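Local coordinates for protein Moesin/ezrin/radixin homolog 2 (Drosophila melanogaster, PDB 7EDR) that probably acts at the cell cortex in growth-control signalling, binding partner proteins through its FERM module, at residues C[174-177]-C[178-182]; C[278-281]-C[282-285]. One frame throughout, in Å; residues are numbered along the deposited sequence.

Interaction 1: residues C[174-177]-C[178-182]; sequences RIKT and WYMDH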
# COMPACT_ATOMS: atom_id res chain seq x y z
N ARG C 174 -1.71 -39.02 -22.94
CA ARG C 174 -2.56 -37.86 -22.68
C ARG C 174 -1.81 -36.77 -21.91
O ARG C 174 -2.02 -35.58 -22.18
CB ARG C 174 -3.81 -38.30 -21.95
CG ARG C 174 -4.60 -39.24 -22.81
CD ARG C 174 -5.87 -39.61 -22.14
NE ARG C 174 -6.99 -39.24 -22.99
CZ ARG C 174 -7.66 -40.10 -23.73
NH1 ARG C 174 -7.31 -41.39 -23.70
NH2 ARG C 174 -8.67 -39.69 -24.46
N ILE C 175 -0.93 -37.14 -20.98
CA ILE C 175 -0.08 -36.15 -20.32
C ILE C 175 0.85 -35.49 -21.34
O ILE C 175 0.98 -34.26 -21.36
CB ILE C 175 0.70 -36.83 -19.18
CG1 ILE C 175 -0.29 -37.39 -18.14
CG2 ILE C 175 1.71 -35.89 -18.57
CD1 ILE C 175 0.33 -38.32 -17.13
N LYS C 176 1.48 -36.29 -22.21
CA LYS C 176 2.37 -35.75 -23.23
C LYS C 176 1.63 -34.82 -24.18
O LYS C 176 2.18 -33.79 -24.60
CB LYS C 176 3.03 -36.89 -24.01
CG LYS C 176 3.78 -36.39 -25.23
CD LYS C 176 4.25 -37.51 -26.14
CE LYS C 176 5.01 -36.95 -27.36
NZ LYS C 176 5.51 -37.99 -28.30
N THR C 177 0.40 -35.17 -24.55
CA THR C 177 -0.34 -34.35 -25.51
C THR C 177 -0.66 -32.98 -24.93
O THR C 177 -0.59 -31.96 -25.63
CB THR C 177 -1.62 -35.07 -25.92
OG1 THR C 177 -1.28 -36.38 -26.40
CG2 THR C 177 -2.34 -34.30 -27.01
N TRP C 178 -1.01 -32.93 -23.64
CA TRP C 178 -1.26 -31.66 -22.98
C TRP C 178 0.04 -30.89 -22.76
O TRP C 178 0.10 -29.68 -23.00
CB TRP C 178 -1.99 -31.90 -21.67
CG TRP C 178 -2.93 -30.82 -21.33
CD1 TRP C 178 -2.81 -29.50 -21.65
CD2 TRP C 178 -4.16 -30.95 -20.62
NE1 TRP C 178 -3.90 -28.80 -21.18
CE2 TRP C 178 -4.74 -29.67 -20.53
CE3 TRP C 178 -4.83 -32.03 -20.05
CZ2 TRP C 178 -5.94 -29.45 -19.90
CZ3 TRP C 178 -6.02 -31.81 -19.42
CH2 TRP C 178 -6.57 -30.53 -19.36
N TYR C 179 1.09 -31.59 -22.30
CA TYR C 179 2.41 -30.98 -22.17
C TYR C 179 2.84 -30.28 -23.47
O TYR C 179 3.32 -29.15 -23.44
CB TYR C 179 3.40 -32.06 -21.75
CG TYR C 179 4.87 -31.73 -21.83
CD1 TYR C 179 5.40 -30.66 -21.11
CD2 TYR C 179 5.75 -32.52 -22.57
CE1 TYR C 179 6.76 -30.37 -21.15
CE2 TYR C 179 7.11 -32.24 -22.61
CZ TYR C 179 7.61 -31.17 -21.90
OH TYR C 179 8.94 -30.86 -21.94
N MET C 180 2.65 -30.94 -24.62
CA MET C 180 3.02 -30.34 -25.90
C MET C 180 2.36 -28.98 -26.14
O MET C 180 2.87 -28.19 -26.93
CB MET C 180 2.65 -31.25 -27.07
CG MET C 180 3.49 -32.50 -27.23
SD MET C 180 3.04 -33.40 -28.74
CE MET C 180 1.63 -32.47 -29.35
N ASP C 181 1.23 -28.72 -25.49
CA ASP C 181 0.38 -27.60 -25.84
C ASP C 181 0.58 -26.40 -24.92
O ASP C 181 -0.04 -25.36 -25.15
CB ASP C 181 -1.08 -28.04 -25.79
CG ASP C 181 -2.02 -27.02 -26.38
OD1 ASP C 181 -3.03 -26.70 -25.70
OD2 ASP C 181 -1.76 -26.55 -27.50
N HIS C 182 1.40 -26.52 -23.89
CA HIS C 182 1.61 -25.41 -22.97
C HIS C 182 2.30 -24.27 -23.71
O HIS C 182 3.23 -24.50 -24.50
CB HIS C 182 2.46 -25.84 -21.77
CG HIS C 182 1.79 -26.84 -20.88
ND1 HIS C 182 0.42 -26.97 -20.79
CD2 HIS C 182 2.31 -27.77 -20.03
CE1 HIS C 182 0.12 -27.93 -19.93
NE2 HIS C 182 1.25 -28.43 -19.46
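The carbonyl oxygen of I175 accepts the shortest bond here, from the backbone N of Y179 at 2.8 Å; the N-H points almost straight at it, with an angle of 170° at the hydrogen. One residue earlier, W178 N reaches R174 O at 3.2 Å. One residue later, M180 N donates to K176 O at 2.9 Å, the donor standing 26° out of the carbonyl plane. The same K176 oxygen lies near the plane of the Y179 ring, at its edge. M180 runs its CG alongside this carbonyl, and its SD comes within 4.3 Å of K176 CE. K176 is fully extended, which carries NZ past the methionine to a salt bridge with D147. With CG of Y179 anti to the backbone N (chi1 168°), the phenol leads away from the preceding turn, and its OH bonds to the carbonyl of G138. I175 meanwhile packs on V126 and A129 of helix 122-137, while R174 turns outward to a salt bridge with an acidic side chain on the chain of another protein. Farther along, D181 N bonds to W178 O at 2.9 Å, and the chain folds through a type I beta turn from Y179 to H182. That turn sets W178 O and Y179 CA against one face of the H182 imidazole, toward its rim, while NE2 bonds to S130 OG. Successive i to i+4 bonds passing into a beta turn are typical of the C-terminal part of a helix; here they lie in the all-helical central FERM lobe, which resembles acyl-CoA-binding protein.

Interaction 2: residues C[278-281]-C[282-285]; sequences HINK and MILD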
# COMPACT_ATOMS: atom_id res chain seq x y z
N HIS C 278 -2.97 -33.10 22.95
CA HIS C 278 -1.91 -32.61 22.08
C HIS C 278 -2.48 -32.03 20.80
O HIS C 278 -2.14 -30.91 20.40
CB HIS C 278 -0.91 -33.72 21.74
CG HIS C 278 0.14 -33.27 20.77
ND1 HIS C 278 1.26 -32.56 21.15
CD2 HIS C 278 0.21 -33.38 19.42
CE1 HIS C 278 1.98 -32.27 20.08
NE2 HIS C 278 1.37 -32.76 19.02
N ILE C 279 -3.36 -32.79 20.13
CA ILE C 279 -4.09 -32.28 18.98
C ILE C 279 -4.77 -30.96 19.30
O ILE C 279 -4.90 -30.09 18.43
CB ILE C 279 -5.11 -33.33 18.49
CG1 ILE C 279 -4.37 -34.51 17.85
CG2 ILE C 279 -6.11 -32.70 17.52
CD1 ILE C 279 -3.53 -34.12 16.65
N ASN C 280 -5.19 -30.77 20.56
CA ASN C 280 -5.93 -29.56 20.90
C ASN C 280 -5.02 -28.35 20.93
O ASN C 280 -5.40 -27.26 20.48
CB ASN C 280 -6.65 -29.74 22.22
CG ASN C 280 -7.86 -30.64 22.08
OD1 ASN C 280 -8.16 -31.11 20.97
ND2 ASN C 280 -8.54 -30.90 23.18
N LYS C 281 -3.81 -28.52 21.45
CA LYS C 281 -2.82 -27.46 21.36
C LYS C 281 -2.51 -27.13 19.90
O LYS C 281 -2.39 -25.95 19.54
CB LYS C 281 -1.56 -27.86 22.12
CG LYS C 281 -0.55 -26.76 22.20
CD LYS C 281 -1.17 -25.49 22.78
CE LYS C 281 -0.25 -24.29 22.56
NZ LYS C 281 1.16 -24.61 22.93
N MET C 282 -2.40 -28.15 19.04
CA MET C 282 -2.15 -27.92 17.62
C MET C 282 -3.30 -27.19 16.96
O MET C 282 -3.10 -26.40 16.03
CB MET C 282 -1.90 -29.24 16.88
CG MET C 282 -0.88 -30.14 17.53
SD MET C 282 0.73 -29.32 17.61
CE MET C 282 1.46 -30.01 16.13
N ILE C 283 -4.53 -27.47 17.39
CA ILE C 283 -5.66 -26.72 16.84
C ILE C 283 -5.55 -25.25 17.24
O ILE C 283 -5.76 -24.35 16.42
CB ILE C 283 -6.99 -27.35 17.30
CG1 ILE C 283 -7.13 -28.77 16.72
CG2 ILE C 283 -8.18 -26.45 16.91
CD1 ILE C 283 -8.46 -29.45 17.08
N LEU C 284 -5.17 -25.01 18.50
CA LEU C 284 -5.06 -23.65 19.01
C LEU C 284 -3.97 -22.88 18.28
O LEU C 284 -4.19 -21.72 17.88
CB LEU C 284 -4.77 -23.68 20.51
CG LEU C 284 -4.75 -22.30 21.15
CD1 LEU C 284 -6.13 -21.65 21.04
CD2 LEU C 284 -4.28 -22.40 22.61
N ASP C 285 -2.80 -23.50 18.09
CA ASP C 285 -1.72 -22.86 17.35
C ASP C 285 -2.12 -22.58 15.90
O ASP C 285 -1.83 -21.50 15.36
CB ASP C 285 -0.44 -23.70 17.39
CG ASP C 285 0.15 -23.81 18.80
OD1 ASP C 285 -0.28 -23.04 19.69
OD2 ASP C 285 1.04 -24.67 19.01
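M282 lies one helical turn beyond H278 on the long C-terminal helix 277-297, the helix that packs against the strands in a PH-like fold, here the third lobe of the FERM module. Its CB sits 3.5 Å from I279 O, beside the backbone of the turn before. CG, anti to the carbonyl carbon of its own residue (chi1 -51°), is directed back along the helix; it lies 3.2 Å from H278 O and obliquely to the imidazole, 3.8 Å from H278 NE2. A bend at chi2 then brings SD over the ring at a slant: the sulfur is 4.3 Å from the centroid and 38° off the ring normal, an oblique Met-aromatic contact. A further bend at chi3 leaves CE near the same nitrogen, so CG, SD and CE all lie to one side of NE2, which also bonds to the carbonyl of V56. On another side of the helix the side chains of I279 and I283 cross obliquely, CG2 of I279 meeting CD1 of I283 at 4.0 Å, and both isoleucines pack on F209 of strand 207-212; I283 reaches F258 of strand 257-262 as well. N280 packs on F258 too, its OD1 bonded to S274 OG. Beneath the side chains run four i to i+4 bonds, of which I283 N to I279 O is the shortest at 2.8 Å. The charged pair K281 and D285 is looser. Lysine bends at chi2 and again at chi4, which folds its chain across the aspartate, where the carboxylate also lies near K281 O. The ammonium does not close onto one oxygen: NZ stands 3.9 Å from both OD1 and OD2 of D285, a long salt bridge.

In the fold
Both contacts are short pieces of helix, set in two different lobes of the FERM module. Interaction 1 lies in the central helical lobe, about 28 Å from the centre of the chain; interaction 2, about 16 Å out, belongs to the PH-like lobe on the opposite side of that centre. Their centres are about 43 Å apart and their nearest atoms about 34 Å, so the two do not touch. One side of 278-285, through H278 and M282, meets strand 56-58 of the ubiquitin-like lobe, while another packs on the PH-like strands, so that this turn joins two lobes. Residues 174-182 instead look partly outward, where the chain of another protein comes against them.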